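Side-chain contacts in D-lactate dehydrogenase (Fermentative) (Pseudomonas aeruginosa, PDB 6ABJ), which probably interconverts D-lactate and pyruvate with NAD(H) as cofactor, working as a tetrameric NAD-dependent dehydrogenase of the D-isomer specific 2-hydroxyacid dehydrogenase family: residues Phe314-Arg317 with Glu318-Ala321; Ala324-Thr327 with Leu328-Ala332. All blocks are in the same frame, centred on the assembly; numbering follows the deposited sequence.

Contact 1 (Phe314-Arg317 with Glu318-Ala321); sequences FLTR and EALA
Thr316 OG1 accepts a hydrogen bond from Ala319 N at 3.1 Å, with an N-H...O angle of 156°, and this capping bond marks Thr316 as the N-cap of helix 317-335. The hydroxyl reaches the amide because chi1 of 65° turns OG1 back to where it can meet it. One residue further on, Leu320 N donates to Thr316 O at 2.9 Å, so the same threonine receives two successive helix amides, one on its side chain and one on its backbone. Ala321 N to Arg317 O continues the series.

Apolar groups meet on the side facing the loop. Phe314 CB lies 4.4 Å from Ala319 CB, and that methyl also sits beside a polar atom, 3.1 Å from Phe314 O. Leu320 reaches back to Phe314 and Leu315: Leu320 CD2 comes to the edge of the Phe314 ring, near the ring plane and 4.3 Å from Phe314 CD1, and Leu320 CD1 meets Leu315 CD1 at 4.1 Å. The two leucine chains pass at a slant. Leu315 itself is the centre of an inverse gamma turn, whose Thr316 N to Phe314 O bond is weak.

The next shell comes partly from a second subunit. Asp157 of that subunit hydrogen-bonds the Thr316 hydroxyl through OD1 and Glu318 OE1 through its backbone N, and Lys161 of the same subunit forms a salt bridge with Glu318 OE2. Within the chain, Tyr116 stacks on Phe314, and Tyr27 packs on both Leu315 and Leu320. Phe314 contacts NADH in another structure of this protein, although no cofactor is bound to this chain. The arrangement is thus a threonine N-cap starting the C-terminal helix of a D-2-hydroxyacid dehydrogenase, beside the cofactor site and at a subunit interface.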
loop_
_atom_site.group_PDB
_atom_site.type_symbol
_atom_site.label_atom_id
_atom_site.label_comp_id
_atom_site.label_asym_id
_atom_site.label_seq_id
_atom_site.Cartn_x
_atom_site.Cartn_y
_atom_site.Cartn_z
ATOM N N PHE B 314 7.596 -21.230 -9.162
ATOM C CA PHE B 314 7.573 -22.603 -8.615
ATOM C C PHE B 314 7.176 -22.702 -7.166
ATOM O O PHE B 314 7.216 -23.795 -6.584
ATOM C CB PHE B 314 8.919 -23.315 -8.864
ATOM C CG PHE B 314 10.099 -22.688 -8.168
ATOM C CD1 PHE B 314 10.333 -22.945 -6.832
ATOM C CD2 PHE B 314 10.990 -21.906 -8.866
ATOM C CE1 PHE B 314 11.395 -22.391 -6.186
ATOM C CE2 PHE B 314 12.104 -21.391 -8.242
ATOM C CZ PHE B 314 12.300 -21.639 -6.902
ATOM N N LEU B 315 6.700 -21.579 -6.588
ATOM C CA LEU B 315 6.380 -21.522 -5.177
ATOM C C LEU B 315 4.959 -21.994 -4.911
ATOM O O LEU B 315 4.067 -21.200 -4.502
ATOM C CB LEU B 315 6.618 -20.111 -4.579
ATOM C CG LEU B 315 6.812 -20.039 -3.056
ATOM C CD1 LEU B 315 8.206 -20.529 -2.629
ATOM C CD2 LEU B 315 6.556 -18.665 -2.492
ATOM N N THR B 316 4.729 -23.293 -5.122
ATOM C CA THR B 316 3.550 -23.992 -4.648
ATOM C C THR B 316 3.948 -25.186 -3.778
ATOM O O THR B 316 5.073 -25.670 -3.882
ATOM C CB THR B 316 2.689 -24.540 -5.758
ATOM O OG1 THR B 316 3.394 -25.560 -6.484
ATOM C CG2 THR B 316 2.270 -23.427 -6.756
ATOM N N ARG B 317 3.044 -25.691 -2.986
ATOM C CA ARG B 317 3.390 -26.813 -2.142
ATOM C C ARG B 317 3.839 -28.040 -2.925
ATOM O O ARG B 317 4.811 -28.637 -2.603
ATOM C CB ARG B 317 2.322 -27.075 -1.099
ATOM C CG ARG B 317 2.650 -26.247 0.134
ATOM C CD ARG B 317 1.493 -25.869 1.015
ATOM N NE ARG B 317 1.698 -24.620 1.751
ATOM C CZ ARG B 317 2.791 -24.270 2.414
ATOM N NH1 ARG B 317 3.840 -25.054 2.461
ATOM N NH2 ARG B 317 2.835 -23.122 3.047
ATOM N N GLU B 318 3.163 -28.329 -3.998
ATOM C CA GLU B 318 3.480 -29.445 -4.846
ATOM C C GLU B 318 4.807 -29.271 -5.565
ATOM O O GLU B 318 5.596 -30.219 -5.698
ATOM C CB GLU B 318 2.347 -29.685 -5.829
ATOM C CG GLU B 318 1.023 -30.054 -5.142
ATOM C CD GLU B 318 0.154 -28.838 -4.748
ATOM O OE1 GLU B 318 0.568 -27.665 -4.931
ATOM O OE2 GLU B 318 -0.958 -29.048 -4.239
ATOM N N ALA B 319 5.077 -28.085 -6.063
ATOM C CA ALA B 319 6.293 -27.851 -6.771
ATOM C C ALA B 319 7.489 -27.856 -5.838
ATOM O O ALA B 319 8.602 -28.338 -6.222
ATOM C CB ALA B 319 6.237 -26.532 -7.572
ATOM N N LEU B 320 7.289 -27.348 -4.633
ATOM C CA LEU B 320 8.339 -27.393 -3.612
ATOM C C LEU B 320 8.590 -28.844 -3.172
ATOM O O LEU B 320 9.753 -29.209 -2.911
ATOM C CB LEU B 320 8.000 -26.514 -2.389
ATOM C CG LEU B 320 8.021 -25.007 -2.638
ATOM C CD1 LEU B 320 7.455 -24.340 -1.442
ATOM C CD2 LEU B 320 9.455 -24.576 -2.972
ATOM N N ALA B 321 7.528 -29.635 -3.065
ATOM C CA ALA B 321 7.693 -31.067 -2.767
ATOM C C ALA B 321 8.521 -31.767 -3.841
ATOM O O ALA B 321 9.382 -32.604 -3.499
ATOM C CB ALA B 321 6.338 -31.767 -2.565
#

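Contact 2 (Ala324-Thr327 with Leu328-Ala332); sequences ADTT and LDNIA
Ile331 CG1 lies 3.4 Å from Thr327 O, the carbonyl that accepts from Ile331 N, on the inward side of helix 317-335; the touch between Thr327 CG2 and Ile331 CD1, at 4.3 Å, is light. One turn earlier Leu328 repeats the pattern, its CG 3.4 Å from Ala324 O. With chi1 at -64°, Leu328 CG stands opposite its own carbonyl carbon, which brings the branch against the Ala324 carbonyl. Packing from the rest of the chain covers this side: Ile19 of strand 18-21 touches Leu328 and Ile331, Ala89 of strand 87-90 touches Thr327 and Ile331, and Phe32 of helix 26-35 touches Ala324 and Thr327.

The backbone pattern is that of a regular alpha-helix, with four successive i+4 to i bonds from Leu328 N to Ala324 O through Ile331 N to Thr327 O. The first is nearly straight at 172°, whereas the last is bent to 138°. This helix covers one face of the five-stranded parallel sheet of the Rossmann-like substrate-binding (catalytic) domain of this family, with helix 26-35 beside it.

Asn330 is a buried polar side chain, its CG 3.1 Å from Thr326 O. Its OD1 bonds Asn341 ND2, and its ND2 makes a weak bond to His112 O. A water joins Thr327 to the same Asn330, donating to Thr327 OG1 at 3.1 Å and accepting from Asn330 ND2 at 3.2 Å; Thr327 OG1 also bonds Ile323 O. The partly exposed side holds Thr326, Asp325 and Asp329. Thr326 lies alongside Asn330 without a direct side-chain hydrogen bond, its OG1 bonded to Ala322 O. The two carboxylates are apart, Asp325 OD2 to Asp329 OD2 6.4 Å, although Asp329 CG leans on Asp325 O at 3.2 Å; Asp325 OD1 is held by Ser35 and by a salt bridge to Arg38.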
loop_
_atom_site.group_PDB
_atom_site.type_symbol
_atom_site.label_atom_id
_atom_site.label_comp_id
_atom_site.label_asym_id
_atom_site.label_seq_id
_atom_site.Cartn_x
_atom_site.Cartn_y
_atom_site.Cartn_z
ATOM N N ALA B 324 12.164 -30.802 -3.338
ATOM C CA ALA B 324 12.725 -31.502 -2.155
ATOM C C ALA B 324 13.004 -32.969 -2.435
ATOM O O ALA B 324 14.088 -33.445 -2.099
ATOM C CB ALA B 324 11.798 -31.353 -0.981
ATOM N N ASP B 325 12.056 -33.664 -3.069
ATOM C CA ASP B 325 12.179 -35.080 -3.442
ATOM C C ASP B 325 13.372 -35.267 -4.399
ATOM O O ASP B 325 14.199 -36.161 -4.243
ATOM C CB ASP B 325 10.911 -35.538 -4.203
ATOM C CG ASP B 325 9.677 -35.655 -3.329
ATOM O OD1 ASP B 325 9.735 -35.500 -2.115
ATOM O OD2 ASP B 325 8.616 -35.930 -3.895
ATOM N N THR B 326 13.439 -34.423 -5.420
ATOM C CA THR B 326 14.498 -34.461 -6.375
ATOM C C THR B 326 15.843 -34.234 -5.678
ATOM O O THR B 326 16.804 -35.000 -5.905
ATOM C CB THR B 326 14.243 -33.498 -7.530
ATOM O OG1 THR B 326 13.165 -34.062 -8.312
ATOM C CG2 THR B 326 15.434 -33.423 -8.398
ATOM N N THR B 327 15.916 -33.240 -4.794
ATOM C CA THR B 327 17.192 -32.895 -4.166
ATOM C C THR B 327 17.660 -34.039 -3.206
ATOM O O THR B 327 18.824 -34.429 -3.242
ATOM C CB THR B 327 17.059 -31.568 -3.432
ATOM O OG1 THR B 327 16.736 -30.542 -4.399
ATOM C CG2 THR B 327 18.321 -31.204 -2.684
ATOM N N LEU B 328 16.751 -34.575 -2.388
ATOM C CA LEU B 328 17.083 -35.686 -1.510
ATOM C C LEU B 328 17.449 -36.953 -2.318
ATOM O O LEU B 328 18.445 -37.640 -1.987
ATOM C CB LEU B 328 15.960 -35.933 -0.479
ATOM C CG LEU B 328 15.737 -34.767 0.510
ATOM C CD1 LEU B 328 14.833 -35.138 1.673
ATOM C CD2 LEU B 328 17.030 -34.189 1.052
ATOM N N ASP B 329 16.706 -37.239 -3.393
ATOM C CA ASP B 329 17.087 -38.328 -4.290
ATOM C C ASP B 329 18.462 -38.101 -4.905
ATOM O O ASP B 329 19.241 -39.061 -5.042
ATOM C CB ASP B 329 16.045 -38.585 -5.382
ATOM C CG ASP B 329 14.761 -39.247 -4.844
ATOM O OD1 ASP B 329 14.745 -39.746 -3.670
ATOM O OD2 ASP B 329 13.775 -39.313 -5.622
ATOM N N ASN B 330 18.768 -36.866 -5.310
ATOM C CA ASN B 330 20.092 -36.564 -5.859
ATOM C C ASN B 330 21.190 -36.896 -4.845
ATOM O O ASN B 330 22.287 -37.355 -5.204
ATOM C CB ASN B 330 20.259 -35.082 -6.272
ATOM C CG ASN B 330 19.491 -34.711 -7.497
ATOM O OD1 ASN B 330 19.036 -35.550 -8.281
ATOM N ND2 ASN B 330 19.339 -33.378 -7.691
ATOM N N ILE B 331 20.882 -36.644 -3.586
ATOM C CA ILE B 331 21.862 -36.808 -2.525
ATOM C C ILE B 331 22.081 -38.319 -2.270
ATOM O O ILE B 331 23.242 -38.752 -2.081
ATOM C CB ILE B 331 21.439 -36.047 -1.235
ATOM C CG1 ILE B 331 21.657 -34.535 -1.412
ATOM C CG2 ILE B 331 22.282 -36.472 -0.033
ATOM C CD1 ILE B 331 20.968 -33.672 -0.369
ATOM N N ALA B 332 20.978 -39.081 -2.259
ATOM C CA ALA B 332 21.026 -40.566 -2.062
ATOM C C ALA B 332 21.811 -41.195 -3.213
ATOM O O ALA B 332 22.626 -42.100 -3.028
ATOM C CB ALA B 332 19.606 -41.130 -1.975
HETATM O O HOH W 1 19.389 -30.761 -5.929
#

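Both contacts belong to helix 317-335 and follow one another along it, their centres 15 Å apart. Contact 1 sets the start of the helix, joining a loop to its first turn beside the cofactor site, whereas contact 2 lies wholly within regular helix. Each has five buried residues, and both touch helix 26-35, through Tyr27 and Ser31 in contact 1 and Phe32 and Ser35 in contact 2. They differ in their other cover: a second subunit for 314-321, a sheet of the same chain for 324-332, which no other chain of the assembly touches. Threonine chemistry shifts accordingly, from a hydroxyl that accepts from a first-turn amide to hydroxyls bonded to carbonyls one turn earlier.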